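PDB 2P4F: similar to sp|P32453 Saccharomyces cerevisiae YNL315c ATP11 from Candida glabrata CBS 138, which probably acts as a mitochondrial chaperone that binds unfolded protein, as ATP11 relatives do in assembling the F1 sector of ATP synthase. Local coordinates for residues A[285-288]-A[289-292]; A[254-258]-A[259-263]. All coordinates share one frame; numbering follows the deposited sequence.

In the fold
Both contacts are local, each closing on itself within one continuous run of chain. Contact 2 (254-258 with 259-263) comes first, at the C-terminal end of helix 244-257 and in the loop leading to helix 266-280; contact 1 (285-288 with 289-292) follows, at the start of the last helix, 287-295. Their centres lie about 17 Å apart. Contact 1 is at the surface, about 20 Å from the centre of the chain, and contact 2 is partly buried at about 11 Å. L290 CD1 lies 4.2 Å from F257 CZ, and both residues also touch strand 156-162, an outermost strand of the six-stranded antiparallel sheet, so the C-terminal helices pack together beside that edge.

Contact 1: A[285-288]-A[289-292]; sequences FDIN and KLIQ
I287 meets L290 and I291, three and four residues on, through its two branches, at the first turn of helix 287-295, where D286 is the N-cap. The I287 CG2 branch, anti to the backbone N, meets I291 CD1 at 3.7 Å, the two side chains crossing at a slant. The other branch runs beside L290 in the same direction, with CD1 4.0 Å from L290 CD2. F285, just before the cap, adds a looser apolar contact through the rim atom CZ to L290 CB at 4.4 Å; its ring also packs edge-to-face with F278, and both F285 and L290 rest on L274 of helix 266-280.

The capping evidence is in D286. With CG anti to its own N (chi1 179°), the carboxylate reaches forward along the chain, and OD2 accepts from K289 N at 2.7 Å. The donor comes to the anti side of OD2, slightly out of the carboxylate plane, and the N-H...O angle of 145° makes the bond somewhat bent. A negative group here would probably also interact favourably with the helix dipole. K289 turns its amine away to a salt bridge with E270. The D286 backbone opens the i to i+4 series of the helix: its O accepts from L290 N at 3.0 Å, in the carbonyl plane and nearly straight at 167°.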
# COMPACT_ATOMS: atom_id res chain seq x y z
N PHE A 285 -5.04 -17.50 -13.44
CA PHE A 285 -4.53 -17.23 -12.10
C PHE A 285 -4.23 -18.53 -11.36
O PHE A 285 -5.04 -19.46 -11.32
CB PHE A 285 -5.53 -16.40 -11.26
CG PHE A 285 -5.00 -16.21 -9.84
CD1 PHE A 285 -4.03 -15.24 -9.63
CD2 PHE A 285 -5.42 -16.92 -8.76
CE1 PHE A 285 -3.52 -15.02 -8.37
CE2 PHE A 285 -4.90 -16.75 -7.48
CZ PHE A 285 -3.91 -15.78 -7.28
N ASP A 286 -3.06 -18.60 -10.73
CA ASP A 286 -2.61 -19.80 -10.03
C ASP A 286 -1.94 -19.49 -8.70
O ASP A 286 -0.99 -18.66 -8.70
CB ASP A 286 -1.62 -20.54 -10.96
CG ASP A 286 -1.08 -21.80 -10.31
OD1 ASP A 286 -1.51 -22.91 -10.68
OD2 ASP A 286 -0.19 -21.67 -9.46
N ILE A 287 -2.38 -20.06 -7.59
CA ILE A 287 -1.78 -19.69 -6.30
C ILE A 287 -0.32 -20.05 -6.16
O ILE A 287 0.50 -19.38 -5.53
CB ILE A 287 -2.51 -20.43 -5.17
CG1 ILE A 287 -3.79 -19.66 -4.82
CG2 ILE A 287 -1.64 -20.59 -3.94
CD1 ILE A 287 -3.44 -18.38 -4.06
N ASN A 288 -0.04 -21.19 -6.78
CA ASN A 288 1.37 -21.62 -6.80
C ASN A 288 2.25 -20.62 -7.51
O ASN A 288 3.34 -20.34 -6.99
CB ASN A 288 1.42 -23.03 -7.42
CG ASN A 288 0.57 -23.85 -6.44
OD1 ASN A 288 1.20 -24.32 -5.49
ND2 ASN A 288 -0.75 -23.96 -6.69
N LYS A 289 1.79 -20.09 -8.64
CA LYS A 289 2.66 -19.11 -9.32
C LYS A 289 2.76 -17.84 -8.51
O LYS A 289 3.81 -17.19 -8.40
CB LYS A 289 2.10 -18.81 -10.69
CG LYS A 289 2.82 -17.74 -11.48
CD LYS A 289 4.09 -18.29 -12.11
CE LYS A 289 4.84 -17.23 -12.90
NZ LYS A 289 4.17 -16.87 -14.19
N LEU A 290 1.65 -17.45 -7.89
CA LEU A 290 1.65 -16.28 -6.99
C LEU A 290 2.73 -16.40 -5.93
O LEU A 290 3.55 -15.53 -5.63
CB LEU A 290 0.31 -16.14 -6.23
CG LEU A 290 0.38 -15.13 -5.05
CD1 LEU A 290 0.54 -13.73 -5.64
CD2 LEU A 290 -0.83 -15.29 -4.17
N ILE A 291 2.74 -17.56 -5.30
CA ILE A 291 3.72 -17.78 -4.22
C ILE A 291 5.14 -17.80 -4.77
O ILE A 291 6.07 -17.21 -4.19
CB ILE A 291 3.40 -19.09 -3.47
CG1 ILE A 291 2.10 -18.94 -2.68
CG2 ILE A 291 4.60 -19.46 -2.62
CD1 ILE A 291 1.53 -20.20 -2.07
N GLN A 292 5.33 -18.41 -5.92
CA GLN A 292 6.69 -18.37 -6.51
C GLN A 292 7.13 -16.96 -6.85
O GLN A 292 8.28 -16.55 -6.62
CB GLN A 292 6.66 -19.24 -7.77
CG GLN A 292 7.94 -19.26 -8.59
CD GLN A 292 7.88 -18.36 -9.82
OE1 GLN A 292 8.67 -18.43 -10.76
NE2 GLN A 292 6.91 -17.45 -9.80

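Contact 2: A[254-258]-A[259-263]; sequences VQRFY and GAMGS
Side-chain packing falls to M261, whose methyl folds back over the last turn of helix 244-257. Its CG sits between the backbone N and the carbonyl carbon (chi1 57°), and further bends at chi2 and chi3 bring CE against the helix backbone, 3.4 Å from R256 CA and 3.4 Å from Q255 O, as well as 3.7 Å from R256 CG and 4.1 Å from Q255 CB. The M261 and R256 side chains run side by side, pointing the same way. M261 is exposed and poorly ordered, so this covering is less certain than the backbone around it.

Among backbone bonds, those across the junction are weak. A260 N reaches Q255 O, five residues back, by a weak bond of 3.2 Å with an N-H...O angle of only 122°. G259 N gives another to F257 O at 3.0 Å, closing an inverse gamma turn centred on Y258, the first residue to leave helical backbone angles. This is the C-terminal end of the helix, and G259 follows with phi at 114°, where any side chain would collide with the preceding carbonyl O, of Y258. Beyond it the loop is tied to itself, G262 N to G259 O at 2.8 Å and S263 N to A260 O at 2.7 Å.

Two side chains tie the turn to the rest of the fold. The Y258 ring, with V254 O in its plane at the edge, meets W186 edge-to-face, and its OH hydrogen-bonds to N154 O. R256 directs its guanidinium group away from the turn, NE hydrogen-bonding to N253 OD1 and NH1 to S296 O.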
# COMPACT_ATOMS: atom_id res chain seq x y z
N VAL A 254 3.51 -5.51 -2.55
CA VAL A 254 2.42 -4.79 -3.23
C VAL A 254 2.98 -3.92 -4.35
O VAL A 254 2.44 -3.94 -5.45
CB VAL A 254 1.63 -3.90 -2.25
CG1 VAL A 254 0.68 -2.96 -2.96
CG2 VAL A 254 0.84 -4.75 -1.24
N GLN A 255 4.08 -3.22 -4.05
CA GLN A 255 4.68 -2.39 -5.08
C GLN A 255 5.13 -3.21 -6.28
O GLN A 255 5.02 -2.81 -7.44
CB GLN A 255 5.88 -1.64 -4.49
CG GLN A 255 5.45 -0.63 -3.43
CD GLN A 255 6.62 0.14 -2.85
OE1 GLN A 255 6.48 0.83 -1.86
NE2 GLN A 255 7.77 -0.00 -3.52
N ARG A 256 5.69 -4.41 -6.05
CA ARG A 256 6.22 -5.20 -7.16
C ARG A 256 5.12 -5.68 -8.08
O ARG A 256 5.30 -5.72 -9.30
CB ARG A 256 7.04 -6.40 -6.63
CG ARG A 256 8.35 -5.95 -5.95
CD ARG A 256 9.43 -7.02 -5.96
NE ARG A 256 8.92 -8.26 -5.34
CZ ARG A 256 9.67 -9.36 -5.37
NH1 ARG A 256 9.23 -10.49 -4.82
NH2 ARG A 256 10.89 -9.34 -5.93
N PHE A 257 3.98 -6.07 -7.51
CA PHE A 257 2.87 -6.56 -8.33
C PHE A 257 2.10 -5.40 -8.97
O PHE A 257 1.63 -5.52 -10.11
CB PHE A 257 1.93 -7.44 -7.48
CG PHE A 257 2.55 -8.83 -7.30
CD1 PHE A 257 2.27 -9.83 -8.23
CD2 PHE A 257 3.39 -9.10 -6.23
CE1 PHE A 257 2.85 -11.08 -8.02
CE2 PHE A 257 3.98 -10.33 -6.03
CZ PHE A 257 3.71 -11.34 -6.95
N TYR A 258 2.02 -4.25 -8.27
CA TYR A 258 1.23 -3.14 -8.81
C TYR A 258 2.07 -2.24 -9.71
O TYR A 258 2.17 -1.05 -9.61
CB TYR A 258 0.59 -2.36 -7.65
CG TYR A 258 -0.69 -3.08 -7.23
CD1 TYR A 258 -1.92 -2.72 -7.78
CD2 TYR A 258 -0.64 -4.13 -6.30
CE1 TYR A 258 -3.09 -3.39 -7.41
CE2 TYR A 258 -1.81 -4.81 -5.91
CZ TYR A 258 -3.02 -4.41 -6.48
OH TYR A 258 -4.16 -5.08 -6.10
N GLY A 259 2.69 -2.81 -10.72
CA GLY A 259 3.27 -1.90 -11.72
C GLY A 259 4.78 -2.08 -11.64
O GLY A 259 5.51 -1.57 -12.50
N ALA A 260 5.16 -2.83 -10.61
CA ALA A 260 6.55 -3.34 -10.48
C ALA A 260 7.55 -2.23 -10.73
O ALA A 260 8.59 -2.38 -11.40
CB ALA A 260 6.79 -4.49 -11.45
N MET A 261 7.18 -1.12 -10.13
CA MET A 261 7.78 0.18 -10.14
C MET A 261 8.43 0.41 -11.51
O MET A 261 9.63 0.62 -11.56
CB MET A 261 8.77 0.32 -8.98
CG MET A 261 9.88 -0.72 -8.95
SD MET A 261 9.96 -1.77 -7.47
CE MET A 261 8.38 -2.60 -7.55
N GLY A 262 7.64 0.32 -12.57
CA GLY A 262 7.96 0.60 -13.96
C GLY A 262 8.94 -0.39 -14.57
O GLY A 262 9.49 -0.16 -15.65
N SER A 263 9.16 -1.52 -13.86
CA SER A 263 10.09 -2.48 -14.51
C SER A 263 9.37 -3.11 -15.70
O SER A 263 8.13 -3.20 -15.67
CB SER A 263 10.58 -3.52 -13.51
OG SER A 263 11.38 -4.49 -14.11